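Local coordinates for protein cellulose hydrolase (Bacillus licheniformis, PDB 4YZT) that hydrolyses internal beta-1,4-glucosidic bonds of cellulose, as a modular endoglucanase of glycoside hydrolase family 5, at residues D61-A66 and D309-A314. Numbering follows the deposited sequence.
Sequences DDIRDA and DQFDRA
The ring of Phe311 packs against Asp62 and Ile63 of helix 57-66. The bond to CB heads toward the helix and, with CG anti to the backbone N (chi1 -176°), the ring reaches across to it from the short strand 311-312. Partway along, CD2 lies 4.2 Å from CD1 of Ile63, an apolar contact made obliquely to the ring. Further out, CE2 is 4.0 Å from Asp62 CB, and at the tip CZ closes to 3.6 Å on that same CB. The carboxylate also touches this end: OD2 of Asp62 lies in the ring plane at the edge, 3.7 Å from CZ, where the positive rim of an aromatic ring probably suits an acidic oxygen; the carboxylate and ring planes are 65° apart. Beyond the ring, a water donates to Asp62 OD2 (2.9 Å) and to Arg313 O (3.0 Å), bridging helix and loop where no direct hydrogen bond does, while OD1 of Asp62 forms a salt bridge with Arg316. With the Phe311 ring cut back to an alanine here, a gap is likely to open beside Ile63 CD1, and the Asp62 methylene would probably lose its apolar neighbour. The ring also meets Trp318, which Ile63 touches as well; Trp318 belongs to strand 317-318, the antiparallel partner of 311-312. This two-stranded hairpin, following the last barrel strand 299-303, thus packs against the helix that joins strands 34-36 and 70-73 of the TIM barrel.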
ATOM      1  N   ASP A  61       9.353   5.600  17.272  1.00 17.44           N
ATOM      2  CA  ASP A  61       9.767   4.497  18.126  1.00 18.09           C
ATOM      3  C   ASP A  61       9.006   3.224  17.753  1.00 17.52           C
ATOM      4  O   ASP A  61       9.564   2.130  17.801  1.00 17.21           O
ATOM      5  CB  ASP A  61       9.550   4.848  19.589  1.00 19.83           C
ATOM      6  CG  ASP A  61      10.519   5.901  20.077  1.00 21.59           C
ATOM      7  OD1 ASP A  61      11.744   5.791  19.811  1.00 23.01           O
ATOM      8  OD2 ASP A  61      10.044   6.849  20.714  1.00 23.63           O
ATOM      9  N   ASP A  62       7.736   3.382  17.382  1.00 16.68           N
ATOM     10  CA  ASP A  62       6.892   2.254  17.013  1.00 15.19           C
ATOM     11  C   ASP A  62       7.379   1.640  15.703  1.00 13.95           C
ATOM     12  O   ASP A  62       7.379   0.420  15.533  1.00 13.45           O
ATOM     13  CB  ASP A  62       5.419   2.689  16.884  1.00 16.93           C
ATOM     14  CG  ASP A  62       4.765   3.006  18.236  1.00 18.68           C
ATOM     15  OD1 ASP A  62       5.272   2.548  19.274  1.00 20.83           O
ATOM     16  OD2 ASP A  62       3.730   3.718  18.257  1.00 19.83           O
ATOM     17  N   ILE A  63       7.812   2.487  14.775  1.00 13.75           N
ATOM     18  CA  ILE A  63       8.286   1.987  13.488  1.00 12.10           C
ATOM     19  C   ILE A  63       9.643   1.314  13.676  1.00 12.97           C
ATOM     20  O   ILE A  63       9.962   0.317  13.021  1.00 12.65           O
ATOM     21  CB  ILE A  63       8.378   3.112  12.461  1.00 10.23           C
ATOM     22  CG1 ILE A  63       6.982   3.712  12.258  1.00 12.41           C
ATOM     23  CG2 ILE A  63       8.892   2.581  11.132  1.00  9.73           C
ATOM     24  CD1 ILE A  63       5.947   2.699  11.736  1.00 12.41           C
ATOM     25  N   ARG A  64      10.436   1.853  14.587  1.00 11.69           N
ATOM     26  CA  ARG A  64      11.689   1.200  14.946  1.00 13.38           C
ATOM     27  C   ARG A  64      11.425  -0.178  15.559  1.00 14.01           C
ATOM     28  O   ARG A  64      12.087  -1.165  15.207  1.00 12.91           O
ATOM     29  CB  ARG A  64      12.480   2.081  15.913  1.00 17.63           C
ATOM     30  CG  ARG A  64      13.889   1.616  16.202  1.00 18.88           C
ATOM     31  CD  ARG A  64      14.385   2.379  17.414  1.00 22.62           C
ATOM     32  NE  ARG A  64      15.756   2.823  17.275  1.00 22.29           N
ATOM     33  CZ  ARG A  64      16.319   3.759  18.029  1.00 21.26           C
ATOM     34  NH1 ARG A  64      15.629   4.366  19.003  1.00 17.60           N
ATOM     35  NH2 ARG A  64      17.584   4.084  17.811  1.00 19.96           N
ATOM     36  N   ASP A  65      10.456  -0.250  16.470  1.00 12.76           N
ATOM     37  CA  ASP A  65      10.134  -1.516  17.129  1.00 13.25           C
ATOM     38  C   ASP A  65       9.795  -2.603  16.109  1.00 14.83           C
ATOM     39  O   ASP A  65      10.109  -3.776  16.315  1.00 16.49           O
ATOM     40  CB  ASP A  65       8.956  -1.359  18.089  1.00 14.20           C
ATOM     41  CG  ASP A  65       9.313  -0.596  19.336  1.00 18.76           C
ATOM     42  OD1 ASP A  65      10.517  -0.314  19.547  1.00 18.68           O
ATOM     43  OD2 ASP A  65       8.387  -0.306  20.123  1.00 20.21           O
ATOM     44  N   ALA A  66       9.156  -2.192  15.018  1.00 12.03           N
ATOM     45  CA  ALA A  66       8.720  -3.099  13.959  1.00 16.69           C
ATOM     46  C   ALA A  66       9.895  -3.697  13.175  1.00 18.80           C
ATOM     47  O   ALA A  66       9.813  -4.825  12.682  1.00 19.14           O
ATOM     48  CB  ALA A  66       7.788  -2.372  13.014  1.00 15.46           C
ATOM     49  N   ASP A 309      -4.168   2.027   6.075  1.00 21.55           N
ATOM     50  CA  ASP A 309      -4.072   0.702   5.463  1.00 24.30           C
ATOM     51  C   ASP A 309      -3.216  -0.278   6.259  1.00 21.25           C
ATOM     52  O   ASP A 309      -3.494  -1.464   6.225  1.00 25.43           O
ATOM     53  CB  ASP A 309      -3.498   0.795   4.028  1.00 27.01           C
ATOM     54  CG  ASP A 309      -4.469   1.391   3.034  1.00 30.10           C
ATOM     55  OD1 ASP A 309      -5.692   1.339   3.299  1.00 33.66           O
ATOM     56  OD2 ASP A 309      -4.044   1.948   1.990  1.00 25.81           O
ATOM     57  N   GLN A 310      -2.218   0.199   7.002  1.00 16.37           N
ATOM     58  CA  GLN A 310      -1.356  -0.731   7.739  1.00 13.88           C
ATOM     59  C   GLN A 310      -1.246  -0.355   9.211  1.00 12.41           C
ATOM     60  O   GLN A 310      -2.043  -0.807  10.020  1.00 13.44           O
ATOM     61  CB  GLN A 310       0.030  -0.796   7.091  1.00 13.91           C
ATOM     62  CG  GLN A 310       0.033  -1.046   5.566  1.00 13.05           C
ATOM     63  CD  GLN A 310      -0.620  -2.359   5.150  1.00 18.20           C
ATOM     64  OE1 GLN A 310      -0.905  -3.231   5.978  1.00 17.36           O
ATOM     65  NE2 GLN A 310      -0.875  -2.498   3.852  1.00 16.61           N
ATOM     66  N   PHE A 311      -0.266   0.465   9.569  1.00 12.28           N
ATOM     67  CA  PHE A 311      -0.053   0.780  10.981  1.00 12.66           C
ATOM     68  C   PHE A 311      -1.080   1.773  11.548  1.00 14.67           C
ATOM     69  O   PHE A 311      -1.227   2.896  11.056  1.00 14.86           O
ATOM     70  CB  PHE A 311       1.354   1.328  11.199  1.00 11.36           C
ATOM     71  CG  PHE A 311       1.680   1.577  12.644  1.00 13.31           C
ATOM     72  CD1 PHE A 311       1.724   0.519  13.538  1.00 14.37           C
ATOM     73  CD2 PHE A 311       1.952   2.860  13.108  1.00 13.53           C
ATOM     74  CE1 PHE A 311       2.019   0.722  14.883  1.00 16.74           C
ATOM     75  CE2 PHE A 311       2.253   3.076  14.450  1.00 16.19           C
ATOM     76  CZ  PHE A 311       2.281   2.011  15.336  1.00 17.53           C
ATOM     77  N   ASP A 312      -1.771   1.358  12.612  1.00 14.32           N
ATOM     78  CA  ASP A 312      -2.716   2.228  13.316  1.00 15.21           C
ATOM     79  C   ASP A 312      -1.952   3.017  14.372  1.00 17.81           C
ATOM     80  O   ASP A 312      -1.647   2.494  15.443  1.00 15.68           O
ATOM     81  CB  ASP A 312      -3.839   1.398  13.958  1.00 18.04           C
ATOM     82  CG  ASP A 312      -4.922   2.254  14.640  1.00 21.79           C
ATOM     83  OD1 ASP A 312      -4.655   3.394  15.076  1.00 20.54           O
ATOM     84  OD2 ASP A 312      -6.063   1.754  14.769  1.00 24.63           O
ATOM     85  N   ARG A 313      -1.646   4.274  14.065  1.00 18.37           N
ATOM     86  CA  ARG A 313      -0.824   5.113  14.937  1.00 17.36           C
ATOM     87  C   ARG A 313      -1.461   5.414  16.290  1.00 18.70           C
ATOM     88  O   ARG A 313      -0.750   5.558  17.282  1.00 20.30           O
ATOM     89  CB  ARG A 313      -0.494   6.437  14.234  1.00 16.88           C
ATOM     90  CG  ARG A 313       0.226   6.240  12.895  1.00 13.95           C
ATOM     91  CD  ARG A 313       0.420   7.572  12.162  1.00 13.86           C
ATOM     92  NE  ARG A 313       0.766   7.372  10.754  1.00 12.76           N
ATOM     93  CZ  ARG A 313       0.889   8.370   9.885  1.00 14.23           C
ATOM     94  NH1 ARG A 313       0.699   9.620  10.294  1.00 13.46           N
ATOM     95  NH2 ARG A 313       1.195   8.117   8.620  1.00 13.82           N
ATOM     96  N   ALA A 314      -2.787   5.531  16.334  1.00 19.01           N
ATOM     97  CA  ALA A 314      -3.469   5.841  17.589  1.00 21.68           C
ATOM     98  C   ALA A 314      -3.462   4.642  18.531  1.00 21.07           C
ATOM     99  O   ALA A 314      -3.203   4.788  19.728  1.00 20.92           O
ATOM    100  CB  ALA A 314      -4.910   6.307  17.334  1.00 19.97           C
TER
HETATM  101  O   HOH W   1       2.179   5.703  16.914  1.00 20.93           O